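Local coordinates for chitinase (Paenibacillus sp. FPU-7, PDB 5GZT), which probably hydrolyses internal beta-1,4 linkages between N-acetylglucosamine units of chitin and chitodextrins, acting as an endochitinase, at residues 579-588 with 599-607; 647-655 with 743-754. All coordinates share one frame; numbering follows the deposited sequence.

Contact 1 (579-588 with 599-607) and contact 2 (647-655 with 743-754) follow one another along the chain, their centres about 17 Å apart; contact 1 is complete before the first residue of contact 2. Contact 1 lies in the first family 18 glycosidase region, where strands 578-582 and 587-591 precede helix 602-614. Contact 2 ties the stretch following helix 633-642 to the loop between strands 732-738 and 754-759 of the immunoglobulin-like region. The two contacts touch: Tyr607 OH probably hydrogen-bonds Leu744 O at 2.6 Å, so the first family 18 region and the immunoglobulin-like region meet directly.

Contact 1 of 2, residues 579-588 with 599-607; sequences RYWDDTAKAP and YEDTASAAY. With FMT (formic acid), chain H.
Pro588 sets the CB-CG edge of its ring over one face of Tyr599, with CG 3.8 Å from the centroid of the Tyr599 ring and nearly on the normal, a CH-pi contact at the buried end of the interface. The phenol reaches this place because CG of Tyr599 sits between its backbone N and carbonyl carbon (chi1 75°). Its OH meets the aliphatic part of Arg579, the ring and guanidinium planes standing almost perpendicular. Pro588 CD also presses on Ser604 CB, and its CB passes Asp601 OD2.

Asp601 begins helix 602-614 as its N-cap: OD1 receives Ser604 N almost straight (170°), while Asp601 N donates to Ser604 OG, completing a capping box. That hydroxyl also donates to Glu600 OE1, in a suspiciously short contact. A formic acid molecule, probably from the crystallisation liquor, lies between Arg579 and Asp601; Arg579 NH1 donates to its O1 at 2.9 Å, and Asp601 OD2 is 2.5 Å from its O2, so one of the two acids probably carries a proton.

The other end is partly exposed and reached by water. The six-membered ring of Trp581 touches Ala603 CB through CZ3 (3.7 Å) and meets the Tyr607 ring obliquely, planes at 44°. Lys586, bent at chi2, lays its methylenes over one face of Tyr607, CD 3.9 Å from the centroid. Its NZ donates to Asp583 O and makes a salt bridge, weak as a hydrogen bond, with Asp583 OD1, which also accepts from Trp581 NE1; a water joins NZ to Tyr607 OH, whose strongest partner is Leu744 O. With its Asx turn and G1 beta bulge at Asp582, the hairpin packs on the N-cap of the helix leading to the last barrel strand, consistent with the alpha+beta insertion of many family 18 chitinases.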
# COMPACT_ATOMS: atom_id res chain seq x y z
N ARG B 579 -20.34 -5.60 20.43
CA ARG B 579 -19.82 -4.75 19.36
C ARG B 579 -20.65 -3.47 19.30
O ARG B 579 -21.86 -3.52 19.27
CB ARG B 579 -19.86 -5.46 17.97
CG ARG B 579 -19.26 -4.49 16.94
CD ARG B 579 -18.98 -5.16 15.61
NE ARG B 579 -20.14 -5.79 15.04
CZ ARG B 579 -20.90 -5.29 14.05
NH1 ARG B 579 -20.78 -4.03 13.59
NH2 ARG B 579 -21.89 -6.04 13.58
N TYR B 580 -19.97 -2.31 19.34
CA TYR B 580 -20.61 -0.99 19.23
C TYR B 580 -19.94 -0.23 18.09
O TYR B 580 -18.88 -0.59 17.65
CB TYR B 580 -20.37 -0.22 20.53
CG TYR B 580 -21.19 -0.68 21.71
CD1 TYR B 580 -22.56 -0.66 21.66
CD2 TYR B 580 -20.61 -1.13 22.88
CE1 TYR B 580 -23.33 -1.04 22.77
CE2 TYR B 580 -21.39 -1.46 23.99
CZ TYR B 580 -22.71 -1.42 23.91
OH TYR B 580 -23.47 -1.80 24.98
N TRP B 581 -20.58 0.83 17.58
CA TRP B 581 -20.03 1.63 16.54
C TRP B 581 -20.20 3.09 16.97
O TRP B 581 -21.24 3.49 17.46
CB TRP B 581 -20.88 1.40 15.32
CG TRP B 581 -20.54 2.25 14.10
CD1 TRP B 581 -21.31 3.25 13.55
CD2 TRP B 581 -19.39 2.13 13.27
NE1 TRP B 581 -20.68 3.74 12.48
CE2 TRP B 581 -19.52 3.09 12.25
CE3 TRP B 581 -18.21 1.36 13.33
CZ2 TRP B 581 -18.59 3.24 11.19
CZ3 TRP B 581 -17.27 1.49 12.25
CH2 TRP B 581 -17.46 2.48 11.25
N ASP B 582 -19.18 3.87 16.71
CA ASP B 582 -19.26 5.32 16.90
C ASP B 582 -19.47 5.92 15.53
O ASP B 582 -18.61 5.92 14.68
CB ASP B 582 -17.98 5.85 17.53
CG ASP B 582 -18.03 7.40 17.82
OD1 ASP B 582 -18.67 8.17 17.07
OD2 ASP B 582 -17.28 7.86 18.67
N ASP B 583 -20.67 6.40 15.30
CA ASP B 583 -21.03 6.87 13.99
C ASP B 583 -20.56 8.29 13.65
O ASP B 583 -20.80 8.71 12.55
CB ASP B 583 -22.54 6.86 13.75
CG ASP B 583 -22.86 6.74 12.23
OD1 ASP B 583 -22.18 6.02 11.37
OD2 ASP B 583 -23.83 7.35 11.93
N THR B 584 -19.90 8.97 14.55
CA THR B 584 -19.23 10.24 14.21
C THR B 584 -17.75 9.94 13.95
O THR B 584 -17.19 10.30 12.85
CB THR B 584 -19.37 11.17 15.38
OG1 THR B 584 -20.75 11.35 15.67
CG2 THR B 584 -18.71 12.50 15.11
N ALA B 585 -17.09 9.18 14.85
CA ALA B 585 -15.70 8.82 14.58
C ALA B 585 -15.53 7.85 13.45
O ALA B 585 -14.46 7.80 12.84
CB ALA B 585 -15.08 8.21 15.82
N LYS B 586 -16.57 7.04 13.17
CA LYS B 586 -16.51 5.92 12.18
C LYS B 586 -15.54 4.81 12.65
O LYS B 586 -14.71 4.39 11.90
CB LYS B 586 -16.22 6.35 10.78
CG LYS B 586 -17.13 7.49 10.31
CD LYS B 586 -18.64 7.18 10.31
CE LYS B 586 -19.37 8.37 9.67
NZ LYS B 586 -20.78 8.07 9.76
N ALA B 587 -15.71 4.35 13.88
CA ALA B 587 -14.85 3.38 14.50
C ALA B 587 -15.65 2.40 15.36
O ALA B 587 -16.53 2.80 16.14
CB ALA B 587 -13.83 4.04 15.39
N PRO B 588 -15.23 1.14 15.36
CA PRO B 588 -15.90 0.16 16.20
C PRO B 588 -15.14 -0.03 17.51
O PRO B 588 -13.92 0.26 17.56
CB PRO B 588 -15.74 -1.12 15.37
CG PRO B 588 -14.28 -0.94 14.83
CD PRO B 588 -14.15 0.55 14.57
N TYR B 599 -10.65 -0.77 18.16
CA TYR B 599 -10.07 -1.53 17.08
C TYR B 599 -10.51 -0.99 15.70
O TYR B 599 -11.16 0.07 15.62
CB TYR B 599 -10.37 -3.07 17.27
CG TYR B 599 -11.79 -3.54 16.95
CD1 TYR B 599 -12.82 -3.32 17.86
CD2 TYR B 599 -12.09 -4.30 15.81
CE1 TYR B 599 -14.11 -3.70 17.63
CE2 TYR B 599 -13.38 -4.77 15.62
CZ TYR B 599 -14.38 -4.45 16.54
OH TYR B 599 -15.66 -4.85 16.36
N GLU B 600 -10.03 -1.66 14.67
CA GLU B 600 -10.18 -1.32 13.29
C GLU B 600 -10.84 -2.61 12.68
O GLU B 600 -10.37 -3.71 12.94
CB GLU B 600 -8.82 -1.26 12.69
CG GLU B 600 -8.79 -0.82 11.25
CD GLU B 600 -8.66 0.72 11.10
OE1 GLU B 600 -9.68 1.41 11.19
OE2 GLU B 600 -7.54 1.24 10.87
N ASP B 601 -11.88 -2.45 11.87
CA ASP B 601 -12.62 -3.61 11.28
C ASP B 601 -12.94 -3.25 9.84
O ASP B 601 -12.33 -2.31 9.25
CB ASP B 601 -13.85 -3.94 12.15
CG ASP B 601 -15.03 -2.99 11.97
OD1 ASP B 601 -14.86 -1.92 11.31
OD2 ASP B 601 -16.14 -3.29 12.59
N THR B 602 -13.89 -3.99 9.26
CA THR B 602 -14.20 -3.88 7.92
C THR B 602 -14.82 -2.53 7.64
O THR B 602 -14.63 -1.96 6.52
CB THR B 602 -15.10 -5.02 7.48
OG1 THR B 602 -16.19 -5.13 8.35
CG2 THR B 602 -14.37 -6.33 7.50
N ALA B 603 -15.67 -2.10 8.53
CA ALA B 603 -16.34 -0.81 8.35
C ALA B 603 -15.39 0.42 8.48
O ALA B 603 -15.46 1.34 7.66
CB ALA B 603 -17.53 -0.68 9.32
N SER B 604 -14.54 0.44 9.51
CA SER B 604 -13.61 1.53 9.72
C SER B 604 -12.60 1.55 8.57
O SER B 604 -12.26 2.67 8.09
CB SER B 604 -12.92 1.53 11.11
OG SER B 604 -11.98 0.49 11.23
N ALA B 605 -12.15 0.38 8.08
CA ALA B 605 -11.32 0.32 6.93
C ALA B 605 -12.02 0.96 5.70
O ALA B 605 -11.35 1.73 4.98
CB ALA B 605 -10.80 -1.04 6.59
N ALA B 606 -13.32 0.76 5.54
CA ALA B 606 -14.01 1.37 4.39
C ALA B 606 -14.14 2.89 4.54
O ALA B 606 -13.87 3.57 3.62
CB ALA B 606 -15.37 0.78 4.14
N TYR B 607 -14.44 3.39 5.73
CA TYR B 607 -14.48 4.82 5.96
C TYR B 607 -13.12 5.51 5.78
O TYR B 607 -13.07 6.61 5.21
CB TYR B 607 -15.11 5.17 7.31
CG TYR B 607 -16.61 5.15 7.23
CD1 TYR B 607 -17.30 6.20 6.61
CD2 TYR B 607 -17.34 4.01 7.58
CE1 TYR B 607 -18.66 6.19 6.51
CE2 TYR B 607 -18.71 3.97 7.43
CZ TYR B 607 -19.38 5.06 6.95
OH TYR B 607 -20.75 5.01 6.82
C FMT H . -19.06 -1.56 13.95
O1 FMT H . -19.38 -1.98 15.12
O2 FMT H . -18.21 -2.02 12.96
O HOH W 1 -22.23 7.31 7.23

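Contact 2 of 2, residues 647-655 with 743-754; sequences GTPLSVGTS and VLEANMTDSAPA
Residues 650-652 run parallel to 748-751, joined at a single beta bridge between Ser651 and Thr749, with Thr749 N donating to Leu650 O and Val652 N to Thr749 O, the latter 3.0 Å long and nearly straight at 174°. Two CA-H...O contacts, from Met748 to Leu650 O and from Ser751 to Val652 O, supplement them.

At the bridge itself Ser651 OG and Thr749 OG1 share a hydrogen bond of 2.9 Å. On the buried side Val652 points its CG2 tip to tip at Val743 CG1, 3.8 Å away, and this branch also nears Met748 CB. Met748 bends at chi3 (71°), which brings its CE within 3.5 Å of Ser651 O and 4.1 Å of Leu650 CB. Leu678 of strand 668-678 touches both valines. Further along, one water links Val652 O to Ala752 N and another joins Thr654 OG1 to Ala752 O, while Thr654 OG1 itself lies against Ala754 CB.

Direct backbone bonds thus fix the alignment at 650-652, Val652, Val743 and Met748 bury the apolar face, and waters bridge polar atoms toward 752-754: the segment after helix 633-642 is joined to the immunoglobulin-like region partly through solvent.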
# COMPACT_ATOMS: atom_id res chain seq x y z
N GLY B 647 -18.42 5.21 -10.35
CA GLY B 647 -19.74 4.98 -10.92
C GLY B 647 -20.48 3.69 -10.60
O GLY B 647 -21.66 3.63 -10.90
N THR B 648 -19.81 2.66 -10.03
CA THR B 648 -20.53 1.46 -9.52
C THR B 648 -20.32 1.26 -8.01
O THR B 648 -19.22 0.90 -7.57
CB THR B 648 -20.19 0.16 -10.25
OG1 THR B 648 -19.97 0.45 -11.64
CG2 THR B 648 -21.34 -0.88 -10.05
N PRO B 649 -21.36 1.51 -7.22
CA PRO B 649 -21.20 1.25 -5.80
C PRO B 649 -21.05 -0.27 -5.52
O PRO B 649 -21.52 -1.13 -6.33
CB PRO B 649 -22.46 1.85 -5.18
CG PRO B 649 -23.17 2.58 -6.28
CD PRO B 649 -22.73 1.93 -7.55
N LEU B 650 -20.34 -0.55 -4.44
CA LEU B 650 -20.13 -1.89 -3.99
C LEU B 650 -21.46 -2.44 -3.48
O LEU B 650 -22.22 -1.76 -2.82
CB LEU B 650 -19.05 -1.91 -2.91
CG LEU B 650 -17.67 -1.43 -3.34
CD1 LEU B 650 -16.69 -1.17 -2.17
CD2 LEU B 650 -17.09 -2.45 -4.29
N SER B 651 -21.77 -3.67 -3.88
CA SER B 651 -22.83 -4.48 -3.33
C SER B 651 -22.48 -5.17 -2.00
O SER B 651 -21.42 -5.65 -1.83
CB SER B 651 -23.13 -5.63 -4.34
OG SER B 651 -24.08 -5.11 -5.23
N VAL B 652 -23.42 -5.26 -1.09
CA VAL B 652 -23.26 -6.14 0.05
C VAL B 652 -23.12 -7.57 -0.56
O VAL B 652 -23.78 -7.88 -1.55
CB VAL B 652 -24.46 -6.04 0.97
CG1 VAL B 652 -24.37 -7.06 2.12
CG2 VAL B 652 -24.62 -4.64 1.61
N GLY B 653 -22.24 -8.36 0.01
CA GLY B 653 -21.92 -9.75 -0.36
C GLY B 653 -22.19 -10.64 0.89
O GLY B 653 -21.95 -10.22 2.08
N THR B 654 -22.74 -11.82 0.64
CA THR B 654 -22.88 -12.86 1.65
C THR B 654 -22.22 -14.20 1.39
O THR B 654 -21.85 -14.49 0.26
CB THR B 654 -24.37 -13.12 1.86
OG1 THR B 654 -24.96 -13.67 0.67
CG2 THR B 654 -25.08 -11.88 2.26
N SER B 655 -22.03 -14.97 2.48
CA SER B 655 -21.62 -16.35 2.45
C SER B 655 -22.60 -17.10 3.35
O SER B 655 -23.51 -16.52 3.90
CB SER B 655 -20.13 -16.58 2.78
OG SER B 655 -19.91 -16.28 4.15
N VAL B 743 -26.27 -2.13 6.65
CA VAL B 743 -24.82 -2.01 6.90
C VAL B 743 -24.47 -0.57 7.32
O VAL B 743 -25.24 0.35 7.14
CB VAL B 743 -23.97 -2.41 5.69
CG1 VAL B 743 -24.25 -3.90 5.36
CG2 VAL B 743 -24.27 -1.55 4.46
N LEU B 744 -23.26 -0.44 7.82
CA LEU B 744 -22.69 0.75 8.38
C LEU B 744 -22.11 1.61 7.27
O LEU B 744 -22.04 2.79 7.42
CB LEU B 744 -21.53 0.32 9.37
CG LEU B 744 -22.04 -0.25 10.70
CD1 LEU B 744 -20.90 -0.75 11.62
CD2 LEU B 744 -22.87 0.71 11.46
N GLU B 745 -21.59 0.99 6.23
CA GLU B 745 -21.02 1.70 5.14
C GLU B 745 -22.12 2.50 4.45
O GLU B 745 -23.28 2.10 4.43
CB GLU B 745 -20.42 0.72 4.11
CG GLU B 745 -19.16 -0.01 4.59
CD GLU B 745 -19.43 -1.27 5.46
OE1 GLU B 745 -20.60 -1.51 5.79
OE2 GLU B 745 -18.51 -2.01 5.80
N ALA B 746 -21.75 3.58 3.85
CA ALA B 746 -22.71 4.61 3.36
C ALA B 746 -23.41 4.28 2.06
O ALA B 746 -24.61 4.47 1.96
CB ALA B 746 -21.98 5.96 3.20
N ASN B 747 -22.74 3.86 1.01
CA ASN B 747 -23.55 3.85 -0.25
C ASN B 747 -23.54 2.49 -0.96
O ASN B 747 -23.47 2.41 -2.17
CB ASN B 747 -23.05 4.96 -1.24
CG ASN B 747 -23.18 6.37 -0.66
OD1 ASN B 747 -24.30 6.91 -0.49
ND2 ASN B 747 -22.04 6.97 -0.35
N MET B 748 -23.66 1.43 -0.18
CA MET B 748 -23.74 0.09 -0.78
C MET B 748 -25.11 -0.22 -1.33
O MET B 748 -26.09 0.44 -1.03
CB MET B 748 -23.35 -0.89 0.25
CG MET B 748 -21.97 -0.60 0.77
SD MET B 748 -21.19 -1.86 1.81
CE MET B 748 -20.82 -3.18 0.59
N THR B 749 -25.20 -1.22 -2.20
CA THR B 749 -26.46 -1.67 -2.71
C THR B 749 -26.80 -3.06 -2.15
O THR B 749 -25.96 -3.72 -1.60
CB THR B 749 -26.42 -1.73 -4.22
OG1 THR B 749 -25.30 -2.51 -4.60
CG2 THR B 749 -26.29 -0.29 -4.78
N ASP B 750 -28.05 -3.44 -2.27
CA ASP B 750 -28.57 -4.73 -1.73
C ASP B 750 -27.72 -5.90 -2.16
O ASP B 750 -27.17 -5.90 -3.22
CB ASP B 750 -29.98 -4.96 -2.23
CG ASP B 750 -30.97 -3.94 -1.72
OD1 ASP B 750 -30.64 -3.07 -0.91
OD2 ASP B 750 -32.10 -4.03 -2.15
N SER B 751 -27.57 -6.90 -1.33
CA SER B 751 -26.86 -8.10 -1.75
C SER B 751 -27.74 -8.84 -2.78
O SER B 751 -28.93 -8.61 -2.87
CB SER B 751 -26.64 -9.11 -0.55
OG SER B 751 -27.92 -9.71 -0.20
N ALA B 752 -27.12 -9.74 -3.52
CA ALA B 752 -27.87 -10.65 -4.33
C ALA B 752 -28.60 -11.56 -3.39
O ALA B 752 -28.21 -11.66 -2.18
CB ALA B 752 -26.90 -11.47 -5.22
N PRO B 753 -29.68 -12.19 -3.86
CA PRO B 753 -30.47 -13.09 -3.02
C PRO B 753 -29.70 -14.37 -2.71
O PRO B 753 -29.44 -15.20 -3.56
CB PRO B 753 -31.73 -13.33 -3.79
CG PRO B 753 -31.64 -12.52 -5.01
CD PRO B 753 -30.24 -12.13 -5.24
N ALA B 754 -29.34 -14.51 -1.47
CA ALA B 754 -28.53 -15.67 -1.04
C ALA B 754 -29.43 -16.86 -0.86
O ALA B 754 -30.39 -16.77 -0.15
CB ALA B 754 -27.93 -15.37 0.30
O HOH W 2 -24.24 -9.71 -3.49
O HOH W 3 -26.05 -13.13 -1.71